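Local coordinates for protein cysteine synthase 3 (PDB 6KR5) that probably catalyses the pyridoxal-phosphate-dependent formation of cysteine from O-acetylserine and sulfide, as a cysteine synthase of the amoeba Entamoeba histolytica, at residues 172-177 against 205-210. Residues are numbered along the deposited sequence; the frame is centred on the assembly and turned at random.
Sequences TANEIW and KKKKKG
Lys207 lies across one face of the Trp177 indole, its chain fully extended beyond CG. Lys207 CD makes a CH-pi contact, 3.7 Å from the centroid of the five-membered ring of Trp177 and 9° off its normal, while Lys207 CB approaches the six-membered ring, 4.0 Å from Trp177 CZ2. The indole reaches from helix 169-179 toward Lys207 and Lys208 because chi1 of Trp177 (-173°) places CG opposite the backbone N. Beyond the ring, the ammonium of Lys207 arrives beside the side-chain amide of Asn174, one helical turn back, with Lys207 NZ 3.1 Å from Asn174 OD1. In the fold-type II PLP architecture of the cysteine synthases, strand 186-190, helix 195-207 and the neighbouring parallel strand 212-218 form a beta-alpha-beta unit, and helix 169-179 leads into strand 186-190; deeper between the two helices, Thr172 and Ile176 pack on Val200. Lys208 meets the far end of the indole: its CB comes obliquely to within 3.7 Å of Trp177 CZ3, and its CD lies in the ring plane at the edge. From there the extended chain leads away from the tryptophan, and its ammonium is held by the carbonyl oxygens of Gly182 and Val184, in the loop preceding that strand. Asn174 also packs on Pro9 of the second subunit.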
# COMPACT_ATOMS: atom_id res chain seq x y z
N THR B 172 12.53 -11.56 6.62
CA THR B 172 11.51 -12.22 5.81
C THR B 172 11.40 -13.69 6.19
O THR B 172 10.30 -14.20 6.44
CB THR B 172 11.83 -12.07 4.32
OG1 THR B 172 12.27 -10.73 4.05
CG2 THR B 172 10.61 -12.40 3.46
N ALA B 173 12.54 -14.38 6.25
CA ALA B 173 12.55 -15.79 6.59
C ALA B 173 12.04 -16.04 8.00
O ALA B 173 11.25 -16.96 8.22
CB ALA B 173 13.95 -16.37 6.43
N ASN B 174 12.49 -15.23 8.97
CA ASN B 174 12.04 -15.43 10.34
C ASN B 174 10.53 -15.25 10.44
O ASN B 174 9.86 -15.99 11.17
CB ASN B 174 12.73 -14.47 11.29
CG ASN B 174 12.34 -14.73 12.74
OD1 ASN B 174 12.53 -15.84 13.24
ND2 ASN B 174 11.78 -13.72 13.41
N GLU B 175 9.99 -14.25 9.74
CA GLU B 175 8.54 -14.06 9.72
C GLU B 175 7.83 -15.30 9.19
O GLU B 175 6.81 -15.72 9.75
CB GLU B 175 8.18 -12.84 8.88
CG GLU B 175 8.67 -11.53 9.50
CD GLU B 175 8.74 -10.40 8.49
OE1 GLU B 175 7.93 -10.39 7.55
OE2 GLU B 175 9.60 -9.52 8.67
N ILE B 176 8.33 -15.89 8.11
CA ILE B 176 7.72 -17.12 7.59
C ILE B 176 7.85 -18.24 8.61
O ILE B 176 6.90 -19.00 8.85
CB ILE B 176 8.35 -17.51 6.25
CG1 ILE B 176 8.01 -16.46 5.18
CG2 ILE B 176 7.85 -18.90 5.82
CD1 ILE B 176 8.92 -16.53 3.97
N TRP B 177 9.03 -18.37 9.22
CA TRP B 177 9.24 -19.42 10.21
C TRP B 177 8.27 -19.29 11.37
O TRP B 177 7.61 -20.25 11.76
CB TRP B 177 10.68 -19.38 10.71
CG TRP B 177 10.99 -20.54 11.60
CD1 TRP B 177 11.20 -20.50 12.95
CD2 TRP B 177 11.09 -21.91 11.21
NE1 TRP B 177 11.44 -21.77 13.42
CE2 TRP B 177 11.38 -22.65 12.37
CE3 TRP B 177 10.98 -22.58 9.99
CZ2 TRP B 177 11.56 -24.04 12.34
CZ3 TRP B 177 11.15 -23.95 9.96
CH2 TRP B 177 11.44 -24.67 11.14
N LYS B 205 16.47 -22.89 5.27
CA LYS B 205 17.13 -24.20 5.26
C LYS B 205 18.02 -24.39 6.49
O LYS B 205 18.24 -25.53 6.91
CB LYS B 205 17.93 -24.39 3.97
CG LYS B 205 17.11 -25.01 2.84
CD LYS B 205 17.88 -25.02 1.51
CE LYS B 205 17.12 -25.85 0.49
NZ LYS B 205 17.69 -25.77 -0.88
N LYS B 206 18.45 -23.31 7.11
CA LYS B 206 19.25 -23.45 8.34
C LYS B 206 18.33 -24.00 9.44
O LYS B 206 18.80 -24.76 10.27
CB LYS B 206 19.78 -22.09 8.80
CG LYS B 206 21.23 -21.83 8.46
CD LYS B 206 21.83 -20.66 9.21
CE LYS B 206 21.80 -19.40 8.38
NZ LYS B 206 22.74 -19.47 7.23
N LYS B 207 17.07 -23.61 9.42
CA LYS B 207 16.14 -24.06 10.44
C LYS B 207 15.50 -25.40 10.11
O LYS B 207 15.16 -26.16 11.03
CB LYS B 207 15.05 -23.00 10.66
CG LYS B 207 15.56 -21.80 11.47
CD LYS B 207 14.66 -20.57 11.38
CE LYS B 207 15.24 -19.40 12.17
NZ LYS B 207 14.30 -18.23 12.25
N LYS B 208 15.37 -25.73 8.83
CA LYS B 208 14.63 -26.91 8.41
C LYS B 208 15.21 -27.33 7.06
O LYS B 208 14.90 -26.72 6.03
CB LYS B 208 13.14 -26.60 8.32
CG LYS B 208 12.21 -27.76 8.01
CD LYS B 208 10.76 -27.30 8.07
CE LYS B 208 9.80 -28.34 7.56
NZ LYS B 208 8.38 -27.91 7.76
N LYS B 209 16.08 -28.35 7.08
CA LYS B 209 16.91 -28.66 5.92
C LYS B 209 16.08 -29.07 4.71
O LYS B 209 16.49 -28.83 3.56
CB LYS B 209 17.90 -29.77 6.27
CG LYS B 209 19.06 -29.31 7.15
CD LYS B 209 20.11 -28.56 6.35
CE LYS B 209 21.14 -27.88 7.25
NZ LYS B 209 20.49 -26.90 8.17
N GLY B 210 14.92 -29.68 4.93
CA GLY B 210 14.09 -30.19 3.86
C GLY B 210 13.20 -29.19 3.15
O GLY B 210 12.41 -29.59 2.31